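Local coordinates for transcriptional activator PlcR protein (Bacillus thuringiensis, PDB 3U3W), which activates transcription of virulence genes in response to the quorum-sensing peptide PapR, binding DNA as a dimer through helix-turn-helix domains, at residues L238-G243 against E277-K282; E213-Q218 against G243-K248; K11-L16 against I61-V66. All coordinates share one frame; numbering follows the deposited sequence.

Contact 1 of 3, residues L238-G243 against E277-K282; sequences LYYQRG and EALVNK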
loop_
_atom_site.group_PDB
_atom_site.type_symbol
_atom_site.label_atom_id
_atom_site.label_comp_id
_atom_site.label_asym_id
_atom_site.label_seq_id
_atom_site.Cartn_x
_atom_site.Cartn_y
_atom_site.Cartn_z
ATOM N N LEU A 238 -3.458 -19.484 -1.139
ATOM C CA LEU A 238 -4.849 -19.491 -1.595
ATOM C C LEU A 238 -5.098 -20.541 -2.674
ATOM O O LEU A 238 -6.034 -21.316 -2.565
ATOM C CB LEU A 238 -5.260 -18.097 -2.086
ATOM C CG LEU A 238 -5.488 -17.120 -0.917
ATOM C CD1 LEU A 238 -5.590 -15.662 -1.368
ATOM C CD2 LEU A 238 -6.721 -17.538 -0.102
ATOM N N TYR A 239 -4.255 -20.577 -3.701
ATOM C CA TYR A 239 -4.329 -21.639 -4.692
ATOM C C TYR A 239 -4.204 -23.021 -4.090
ATOM O O TYR A 239 -4.859 -23.944 -4.547
ATOM C CB TYR A 239 -3.274 -21.468 -5.782
ATOM C CG TYR A 239 -3.669 -20.418 -6.769
ATOM C CD1 TYR A 239 -4.834 -20.544 -7.512
ATOM C CD2 TYR A 239 -2.902 -19.281 -6.933
ATOM C CE1 TYR A 239 -5.218 -19.566 -8.408
ATOM C CE2 TYR A 239 -3.272 -18.302 -7.818
ATOM C CZ TYR A 239 -4.430 -18.450 -8.556
ATOM O OH TYR A 239 -4.781 -17.458 -9.440
ATOM N N TYR A 240 -3.344 -23.159 -3.087
ATOM C CA TYR A 240 -3.169 -24.431 -2.416
ATOM C C TYR A 240 -4.498 -24.779 -1.726
ATOM O O TYR A 240 -5.074 -25.851 -1.947
ATOM C CB TYR A 240 -1.999 -24.359 -1.412
ATOM C CG TYR A 240 -1.828 -25.625 -0.598
ATOM C CD1 TYR A 240 -1.031 -26.672 -1.059
ATOM C CD2 TYR A 240 -2.484 -25.788 0.626
ATOM C CE1 TYR A 240 -0.891 -27.845 -0.321
ATOM C CE2 TYR A 240 -2.337 -26.955 1.372
ATOM C CZ TYR A 240 -1.547 -27.974 0.893
ATOM O OH TYR A 240 -1.412 -29.121 1.623
ATOM N N GLN A 241 -4.991 -23.854 -0.910
ATOM C CA GLN A 241 -6.273 -24.034 -0.255
ATOM C C GLN A 241 -7.408 -24.360 -1.230
ATOM O O GLN A 241 -8.299 -25.148 -0.914
ATOM C CB GLN A 241 -6.644 -22.801 0.552
ATOM C CG GLN A 241 -7.793 -23.072 1.474
ATOM C CD GLN A 241 -7.470 -24.229 2.379
ATOM O OE1 GLN A 241 -6.426 -24.242 3.036
ATOM N NE2 GLN A 241 -8.336 -25.232 2.391
ATOM N N ARG A 242 -7.381 -23.750 -2.409
ATOM C CA ARG A 242 -8.436 -23.966 -3.379
ATOM C C ARG A 242 -8.299 -25.365 -3.970
ATOM O O ARG A 242 -9.293 -26.051 -4.186
ATOM C CB ARG A 242 -8.464 -22.864 -4.443
ATOM C CG ARG A 242 -8.108 -23.284 -5.852
ATOM C CD ARG A 242 -9.225 -23.020 -6.870
ATOM N NE ARG A 242 -9.515 -21.607 -7.129
ATOM C CZ ARG A 242 -9.086 -20.922 -8.193
ATOM N NH1 ARG A 242 -8.324 -21.528 -9.093
ATOM N NH2 ARG A 242 -9.411 -19.627 -8.361
ATOM N N GLY A 243 -7.067 -25.805 -4.188
ATOM C CA GLY A 243 -6.825 -27.195 -4.535
ATOM C C GLY A 243 -7.374 -28.164 -3.481
ATOM O O GLY A 243 -7.992 -29.173 -3.821
ATOM N N GLU A 277 6.757 -28.317 1.320
ATOM C CA GLU A 277 6.519 -29.671 1.821
ATOM C C GLU A 277 5.080 -30.102 1.581
ATOM O O GLU A 277 4.827 -31.177 1.037
ATOM C CB GLU A 277 6.843 -29.785 3.317
ATOM C CG GLU A 277 8.276 -30.204 3.623
ATOM C CD GLU A 277 9.042 -29.147 4.410
ATOM O OE1 GLU A 277 8.592 -28.787 5.524
ATOM O OE2 GLU A 277 10.093 -28.677 3.914
ATOM N N ALA A 278 4.144 -29.251 1.985
ATOM C CA ALA A 278 2.729 -29.569 1.886
ATOM C C ALA A 278 2.339 -30.066 0.502
ATOM O O ALA A 278 1.268 -30.647 0.324
ATOM C CB ALA A 278 1.892 -28.363 2.267
ATOM N N LEU A 279 3.206 -29.845 -0.477
ATOM C CA LEU A 279 2.860 -30.145 -1.859
ATOM C C LEU A 279 3.224 -31.558 -2.305
ATOM O O LEU A 279 3.036 -31.910 -3.472
ATOM C CB LEU A 279 3.478 -29.109 -2.794
ATOM C CG LEU A 279 2.696 -27.804 -2.881
ATOM C CD1 LEU A 279 3.546 -26.725 -3.525
ATOM C CD2 LEU A 279 1.403 -28.021 -3.653
ATOM N N VAL A 280 3.740 -32.366 -1.382
ATOM C CA VAL A 280 4.054 -33.760 -1.690
ATOM C C VAL A 280 2.813 -34.536 -2.131
ATOM O O VAL A 280 1.755 -34.469 -1.494
ATOM C CB VAL A 280 4.704 -34.485 -0.494
ATOM C CG1 VAL A 280 6.082 -33.906 -0.212
ATOM C CG2 VAL A 280 3.806 -34.398 0.735
ATOM N N ASN A 281 2.953 -35.257 -3.240
ATOM C CA ASN A 281 1.903 -36.138 -3.740
ATOM C C ASN A 281 0.660 -35.418 -4.266
ATOM O O ASN A 281 -0.462 -35.897 -4.081
ATOM C CB ASN A 281 1.508 -37.169 -2.673
ATOM C CG ASN A 281 2.656 -38.089 -2.296
ATOM O OD1 ASN A 281 3.298 -38.691 -3.161
ATOM N ND2 ASN A 281 2.928 -38.193 -0.998
ATOM N N LYS A 282 0.858 -34.272 -4.916
ATOM C CA LYS A 282 -0.227 -33.592 -5.624
ATOM C C LYS A 282 0.306 -32.742 -6.778
ATOM O O LYS A 282 0.867 -33.263 -7.742
ATOM C CB LYS A 282 -1.079 -32.741 -4.668
ATOM C CG LYS A 282 -0.588 -32.705 -3.229
ATOM C CD LYS A 282 -1.655 -32.145 -2.303
ATOM C CE LYS A 282 -1.283 -32.357 -0.844
ATOM N NZ LYS A 282 -2.449 -32.184 0.060
#
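Tyr240 reaches out from helix 235-248 to pack against Ala278 and Leu279 of the C-terminal tail, a small, mainly apolar contact between a helix of the TPR-like domain and the loop that follows helix 253-269. With chi1 at 176°, CG stands anti to the backbone N and the ring is carried off the helix toward the tail. The far end of the ring does most of the touching: CZ of Tyr240 lies 3.7 Å from CB of Ala278, a residue small enough to let the phenol come close to the main chain. Nearer the helix, CD2 of Leu279 sits at the ring edge, close to its plane, 3.8 Å from CD1 of Tyr240, while the leucine packs also on Phe267 of helix 253-269. The hydroxyl of Tyr240 gives a weak hydrogen bond to the carbonyl O of Ala278, OH to O 3.3 Å.

A type II turn from Leu279 to Lys282 then folds the chain back, and the extended lysine brings NZ to 3.6 Å from OH of Tyr240, oblique to the ring. That ammonium is paired with the carboxylate of Glu244. The bound peptide packs on both Tyr240 and Ala278. A tyrosine suits this position because its ring supplies apolar surface while its hydroxyl can meet a main-chain carbonyl; the weak bond adds little, and the Lys282-Glu244 salt bridge is the firmer polar tie.

Contact 2 of 3, residues E213-Q218 against G243-K248; sequences EESLYQ and GECLRK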
loop_
_atom_site.group_PDB
_atom_site.type_symbol
_atom_site.label_atom_id
_atom_site.label_comp_id
_atom_site.label_asym_id
_atom_site.label_seq_id
_atom_site.Cartn_x
_atom_site.Cartn_y
_atom_site.Cartn_z
ATOM N N GLU A 213 -17.625 -26.063 0.555
ATOM C CA GLU A 213 -18.168 -25.090 -0.361
ATOM C C GLU A 213 -17.960 -23.661 0.133
ATOM O O GLU A 213 -17.604 -22.770 -0.645
ATOM C CB GLU A 213 -19.653 -25.376 -0.601
ATOM C CG GLU A 213 -20.382 -24.295 -1.380
ATOM C CD GLU A 213 -21.720 -24.771 -1.938
ATOM O OE1 GLU A 213 -22.257 -25.797 -1.445
ATOM O OE2 GLU A 213 -22.230 -24.113 -2.876
ATOM N N GLU A 214 -18.198 -23.427 1.417
ATOM C CA GLU A 214 -18.016 -22.079 1.949
ATOM C C GLU A 214 -16.534 -21.695 1.985
ATOM O O GLU A 214 -16.177 -20.526 1.826
ATOM C CB GLU A 214 -18.638 -21.942 3.339
ATOM C CG GLU A 214 -20.107 -21.560 3.305
ATOM C CD GLU A 214 -20.835 -21.882 4.612
ATOM O OE1 GLU A 214 -20.985 -20.981 5.463
ATOM O OE2 GLU A 214 -21.250 -23.044 4.786
ATOM N N SER A 215 -15.682 -22.691 2.207
ATOM C CA SER A 215 -14.251 -22.476 2.251
ATOM C C SER A 215 -13.801 -21.991 0.872
ATOM O O SER A 215 -13.093 -20.992 0.756
ATOM C CB SER A 215 -13.533 -23.772 2.629
ATOM O OG SER A 215 -12.131 -23.590 2.725
ATOM N N LEU A 216 -14.225 -22.700 -0.165
ATOM C CA LEU A 216 -13.851 -22.370 -1.540
ATOM C C LEU A 216 -14.405 -20.998 -1.929
ATOM O O LEU A 216 -13.777 -20.239 -2.685
ATOM C CB LEU A 216 -14.337 -23.456 -2.511
ATOM C CG LEU A 216 -14.111 -23.259 -4.012
ATOM C CD1 LEU A 216 -12.631 -23.163 -4.335
ATOM C CD2 LEU A 216 -14.784 -24.362 -4.827
ATOM N N TYR A 217 -15.575 -20.674 -1.387
ATOM C CA TYR A 217 -16.156 -19.358 -1.591
ATOM C C TYR A 217 -15.219 -18.272 -1.084
ATOM O O TYR A 217 -14.898 -17.325 -1.811
ATOM C CB TYR A 217 -17.505 -19.234 -0.896
ATOM C CG TYR A 217 -18.043 -17.825 -0.884
ATOM C CD1 TYR A 217 -18.659 -17.279 -2.009
ATOM C CD2 TYR A 217 -17.940 -17.036 0.256
ATOM C CE1 TYR A 217 -19.148 -15.970 -1.994
ATOM C CE2 TYR A 217 -18.436 -15.737 0.284
ATOM C CZ TYR A 217 -19.040 -15.216 -0.849
ATOM O OH TYR A 217 -19.524 -13.932 -0.829
ATOM N N GLN A 218 -14.790 -18.409 0.170
ATOM C CA GLN A 218 -13.859 -17.454 0.761
ATOM C C GLN A 218 -12.527 -17.435 0.016
ATOM O O GLN A 218 -11.972 -16.363 -0.207
ATOM C CB GLN A 218 -13.633 -17.750 2.236
ATOM C CG GLN A 218 -14.877 -17.571 3.074
ATOM C CD GLN A 218 -15.232 -16.114 3.246
ATOM O OE1 GLN A 218 -14.386 -15.234 3.080
ATOM N NE2 GLN A 218 -16.489 -15.844 3.568
ATOM N N GLY A 243 -7.067 -25.805 -4.188
ATOM C CA GLY A 243 -6.825 -27.195 -4.535
ATOM C C GLY A 243 -7.374 -28.164 -3.481
ATOM O O GLY A 243 -7.992 -29.173 -3.821
ATOM N N GLU A 244 -7.139 -27.865 -2.203
ATOM C CA GLU A 244 -7.692 -28.662 -1.109
ATOM C C GLU A 244 -9.219 -28.748 -1.211
ATOM O O GLU A 244 -9.795 -29.825 -1.104
ATOM C CB GLU A 244 -7.319 -28.070 0.253
ATOM C CG GLU A 244 -5.836 -28.056 0.579
ATOM C CD GLU A 244 -5.340 -29.400 1.060
ATOM O OE1 GLU A 244 -5.393 -29.650 2.288
ATOM O OE2 GLU A 244 -4.906 -30.208 0.210
ATOM N N CYS A 245 -9.873 -27.607 -1.403
ATOM C CA CYS A 245 -11.334 -27.573 -1.471
ATOM C C CYS A 245 -11.845 -28.343 -2.685
ATOM O O CYS A 245 -12.789 -29.116 -2.588
ATOM C CB CYS A 245 -11.843 -26.131 -1.515
ATOM S SG CYS A 245 -11.656 -25.255 0.009
ATOM N N LEU A 246 -11.195 -28.119 -3.818
ATOM C CA LEU A 246 -11.536 -28.778 -5.064
ATOM C C LEU A 246 -11.470 -30.293 -4.931
ATOM O O LEU A 246 -12.278 -31.004 -5.530
ATOM C CB LEU A 246 -10.615 -28.298 -6.191
ATOM C CG LEU A 246 -10.766 -26.837 -6.659
ATOM C CD1 LEU A 246 -9.963 -26.583 -7.931
ATOM C CD2 LEU A 246 -12.220 -26.464 -6.885
ATOM N N ARG A 247 -10.511 -30.783 -4.151
ATOM C CA ARG A 247 -10.364 -32.218 -3.924
ATOM C C ARG A 247 -11.548 -32.769 -3.120
ATOM O O ARG A 247 -12.131 -33.778 -3.484
ATOM C CB ARG A 247 -9.033 -32.525 -3.224
ATOM C CG ARG A 247 -8.524 -33.948 -3.414
ATOM C CD ARG A 247 -6.992 -33.996 -3.323
ATOM N NE ARG A 247 -6.485 -33.272 -2.160
ATOM C CZ ARG A 247 -6.379 -33.790 -0.937
ATOM N NH1 ARG A 247 -6.734 -35.050 -0.713
ATOM N NH2 ARG A 247 -5.917 -33.046 0.064
ATOM N N LYS A 248 -11.918 -32.091 -2.042
ATOM C CA LYS A 248 -13.022 -32.556 -1.212
ATOM C C LYS A 248 -14.349 -32.477 -1.949
ATOM O O LYS A 248 -15.240 -33.305 -1.729
ATOM C CB LYS A 248 -13.105 -31.765 0.097
ATOM C CG LYS A 248 -12.005 -32.091 1.056
ATOM C CD LYS A 248 -11.920 -33.593 1.250
ATOM C CE LYS A 248 -10.643 -33.998 1.968
ATOM N NZ LYS A 248 -10.717 -33.748 3.437
#
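Cys245 turns its sulfur toward Ser215 and Leu216 because chi1 of -71° sets SG beside its own backbone N and anti to the carbonyl carbon. Across from it, both Ser215 and Leu216 have their first side-chain branch anti to the backbone N, which sends OG and CG toward helix 235-248. The thiol meets the serine at close range, SG of Cys245 lying 3.2 Å from OG of Ser215, and it also lies 3.6 Å from the backbone N of Leu216. The serine hydroxyl is hydrogen-bonded to the carbonyl O of Ala203, so its polar end is satisfied within the fold.

The small side chains of Cys245 and Ser215 suit this spot, since they let the helix that carries Leu216 come near: the CA atoms of Leu216 and Cys245 are 5.8 Å apart, and their CB atoms 3.8 Å. Leu216 and Leu246 cross obliquely, with CD2 of Leu216 touching CD2 of Leu246 at 3.9 Å. The branched ends meet beside the cysteine, and Tyr251 of the following loop packs on both leucines.

The two short helical segments run roughly antiparallel, at 150°, with their axes 9.2 Å apart, as expected of neighbouring helices in a TPR-like array. Helix 192-208 borders one side, its Tyr207 touching both Ser215 and Glu244, while Tyr260 of helix 253-269 is hydrogen-bonded to Glu244 and Arg247.

Contact 3 of 3, residues K11-L16 against I61-V66; sequences KKIRVL and IHFYEV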
loop_
_atom_site.group_PDB
_atom_site.type_symbol
_atom_site.label_atom_id
_atom_site.label_comp_id
_atom_site.label_asym_id
_atom_site.label_seq_id
_atom_site.Cartn_x
_atom_site.Cartn_y
_atom_site.Cartn_z
ATOM N N LYS A 11 12.326 21.623 10.734
ATOM C CA LYS A 11 13.560 22.364 10.463
ATOM C C LYS A 11 14.582 21.483 9.752
ATOM O O LYS A 11 15.265 21.918 8.825
ATOM C CB LYS A 11 14.161 22.887 11.770
ATOM C CG LYS A 11 15.565 23.503 11.652
ATOM C CD LYS A 11 15.984 24.117 12.991
ATOM C CE LYS A 11 17.272 24.928 12.898
ATOM N NZ LYS A 11 18.491 24.091 13.068
ATOM N N LYS A 12 14.679 20.242 10.209
ATOM C CA LYS A 12 15.567 19.253 9.616
ATOM C C LYS A 12 15.240 19.033 8.139
ATOM O O LYS A 12 16.136 19.025 7.296
ATOM C CB LYS A 12 15.474 17.941 10.413
ATOM C CG LYS A 12 16.085 16.705 9.754
ATOM C CD LYS A 12 16.342 15.617 10.806
ATOM C CE LYS A 12 16.595 14.243 10.187
ATOM N NZ LYS A 12 15.332 13.547 9.780
ATOM N N ILE A 13 13.953 18.870 7.833
ATOM C CA ILE A 13 13.520 18.598 6.465
ATOM C C ILE A 13 13.575 19.847 5.575
ATOM O O ILE A 13 13.815 19.747 4.371
ATOM C CB ILE A 13 12.101 17.964 6.429
ATOM C CG1 ILE A 13 12.059 16.707 7.292
ATOM C CG2 ILE A 13 11.696 17.631 5.006
ATOM C CD1 ILE A 13 10.686 16.123 7.448
ATOM N N ARG A 14 13.355 21.020 6.168
ATOM C CA ARG A 14 13.487 22.277 5.432
ATOM C C ARG A 14 14.932 22.546 5.029
ATOM O O ARG A 14 15.185 23.000 3.922
ATOM C CB ARG A 14 12.961 23.472 6.238
ATOM C CG ARG A 14 13.337 24.815 5.609
ATOM C CD ARG A 14 12.839 26.018 6.395
ATOM N NE ARG A 14 13.382 26.086 7.750
ATOM C CZ ARG A 14 14.626 26.453 8.053
ATOM N NH1 ARG A 14 15.013 26.490 9.327
ATOM N NH2 ARG A 14 15.484 26.778 7.089
ATOM N N VAL A 15 15.872 22.286 5.938
ATOM C CA VAL A 15 17.288 22.470 5.635
ATOM C C VAL A 15 17.700 21.455 4.573
ATOM O O VAL A 15 18.406 21.777 3.619
ATOM C CB VAL A 15 18.178 22.297 6.894
ATOM C CG1 VAL A 15 19.652 22.399 6.526
ATOM C CG2 VAL A 15 17.823 23.327 7.952
ATOM N N LEU A 16 17.232 20.225 4.751
ATOM C CA LEU A 16 17.496 19.140 3.815
ATOM C C LEU A 16 16.990 19.471 2.409
ATOM O O LEU A 16 17.478 18.925 1.420
ATOM C CB LEU A 16 16.822 17.869 4.319
ATOM C CG LEU A 16 17.351 16.520 3.848
ATOM C CD1 LEU A 16 18.755 16.273 4.385
ATOM C CD2 LEU A 16 16.406 15.431 4.317
ATOM N N ILE A 61 0.878 12.444 7.829
ATOM C CA ILE A 61 0.846 11.557 8.997
ATOM C C ILE A 61 2.217 11.534 9.677
ATOM O O ILE A 61 2.336 11.250 10.869
ATOM C CB ILE A 61 0.362 10.106 8.628
ATOM C CG1 ILE A 61 0.239 9.218 9.874
ATOM C CG2 ILE A 61 1.282 9.453 7.593
ATOM C CD1 ILE A 61 -0.789 9.678 10.882
ATOM N N HIS A 62 3.250 11.867 8.909
ATOM C CA HIS A 62 4.599 11.907 9.445
ATOM C C HIS A 62 4.727 12.895 10.594
ATOM O O HIS A 62 5.375 12.616 11.594
ATOM C CB HIS A 62 5.612 12.253 8.360
ATOM C CG HIS A 62 7.021 12.299 8.858
ATOM N ND1 HIS A 62 7.616 11.235 9.502
ATOM C CD2 HIS A 62 7.948 13.284 8.826
ATOM C CE1 HIS A 62 8.851 11.557 9.834
ATOM N NE2 HIS A 62 9.082 12.793 9.432
ATOM N N PHE A 63 4.121 14.062 10.453
ATOM C CA PHE A 63 4.252 15.059 11.498
ATOM C C PHE A 63 3.463 14.664 12.735
ATOM O O PHE A 63 3.830 15.001 13.863
ATOM C CB PHE A 63 3.863 16.433 10.975
ATOM C CG PHE A 63 4.721 16.886 9.842
ATOM C CD1 PHE A 63 6.065 17.133 10.044
ATOM C CD2 PHE A 63 4.200 17.032 8.574
ATOM C CE1 PHE A 63 6.866 17.535 9.002
ATOM C CE2 PHE A 63 4.999 17.432 7.527
ATOM C CZ PHE A 63 6.327 17.683 7.740
ATOM N N TYR A 64 2.391 13.915 12.533
ATOM C CA TYR A 64 1.675 13.384 13.673
ATOM C C TYR A 64 2.459 12.261 14.355
ATOM O O TYR A 64 2.531 12.216 15.582
ATOM C CB TYR A 64 0.273 12.944 13.272
ATOM C CG TYR A 64 -0.656 14.119 13.089
ATOM C CD1 TYR A 64 -1.429 14.588 14.147
ATOM C CD2 TYR A 64 -0.741 14.777 11.869
ATOM C CE1 TYR A 64 -2.275 15.674 13.990
ATOM C CE2 TYR A 64 -1.587 15.861 11.704
ATOM C CZ TYR A 64 -2.348 16.303 12.768
ATOM O OH TYR A 64 -3.184 17.376 12.604
ATOM N N GLU A 65 3.064 11.375 13.569
ATOM C CA GLU A 65 3.851 10.282 14.128
ATOM C C GLU A 65 4.916 10.781 15.101
ATOM O O GLU A 65 5.017 10.294 16.231
ATOM C CB GLU A 65 4.506 9.457 13.019
ATOM C CG GLU A 65 3.538 8.558 12.281
ATOM C CD GLU A 65 4.164 7.898 11.064
ATOM O OE1 GLU A 65 5.171 8.434 10.544
ATOM O OE2 GLU A 65 3.651 6.841 10.628
ATOM N N VAL A 66 5.706 11.757 14.667
ATOM C CA VAL A 66 6.802 12.250 15.488
ATOM C C VAL A 66 6.340 13.216 16.571
ATOM O O VAL A 66 7.145 13.724 17.345
ATOM C CB VAL A 66 7.867 12.918 14.630
ATOM C CG1 VAL A 66 8.403 11.916 13.621
ATOM C CG2 VAL A 66 7.283 14.129 13.928
#
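Ile13 touches His62 and Phe63 through a single methyl, its CD1, at the far end of an extended side chain. Its chi1 of -55° places CG1 beside the backbone N, and chi2 of 173° stretches the branch outward, so that CD1 spans much of the distance between two backbones whose nearest CA atoms, those of Ile13 and Phe63, are 11.1 Å apart.

His62 approaches from the opposite direction. Its CG is anti to the backbone N, which swings the imidazole off helix 61-65 toward helix 4-16 and presents a ring edge to the isoleucine. CD1 of Ile13 lies near the imidazole plane, 4.2 Å from CD2 of His62. The neighbouring NE2 is hydrogen-bonded to the carboxylate of Glu9, one turn back along helix 4-16; this bond probably helps fix the rotation of the ring. The histidine therefore meets a methyl, a carboxylate and, edge-to-face, the ring of His189 of the second subunit.

CE1 of the Phe63 ring stands 4.4 Å from the same CD1 of Ile13, the methyl lying oblique to the ring in a loose contact. The phenyl ring is buried among Leu6, Ile10, Leu49, Ala53 and Ile58, and Ile58 also packs on Ile13. Isoleucine and phenylalanine are apt for such an interior, being large and wholly apolar.

From the neighbouring Arg14, the guanidinium reaches a DNA phosphate. The contact thus joins the first helix of the domain to its last short one and contributes to the hydrophobic core of the compact, all-helical XRE-type helix-turn-helix fold.

Contact 3 comes first along the chain and is complete before the others begin, lying in the DNA-binding domain about 47 Å, centre to centre, from contact 1 and 49 Å from contact 2, on the opposite side of the chain's centre. Contacts 1 and 2 belong together in the TPR-like domain: their centres are 12 Å apart, they share Gly243 of helix 235-248, a Lys282-Glu244 salt bridge ties them, and their segments alternate in sequence. That helix therefore packs against helix 212-228 and the C-terminal tail. Peptide-touching contact 1 lies far from contact 3, whose segment 11-16 reaches DNA, so any signal between them would probably have to pass through the intervening helices or the dimer.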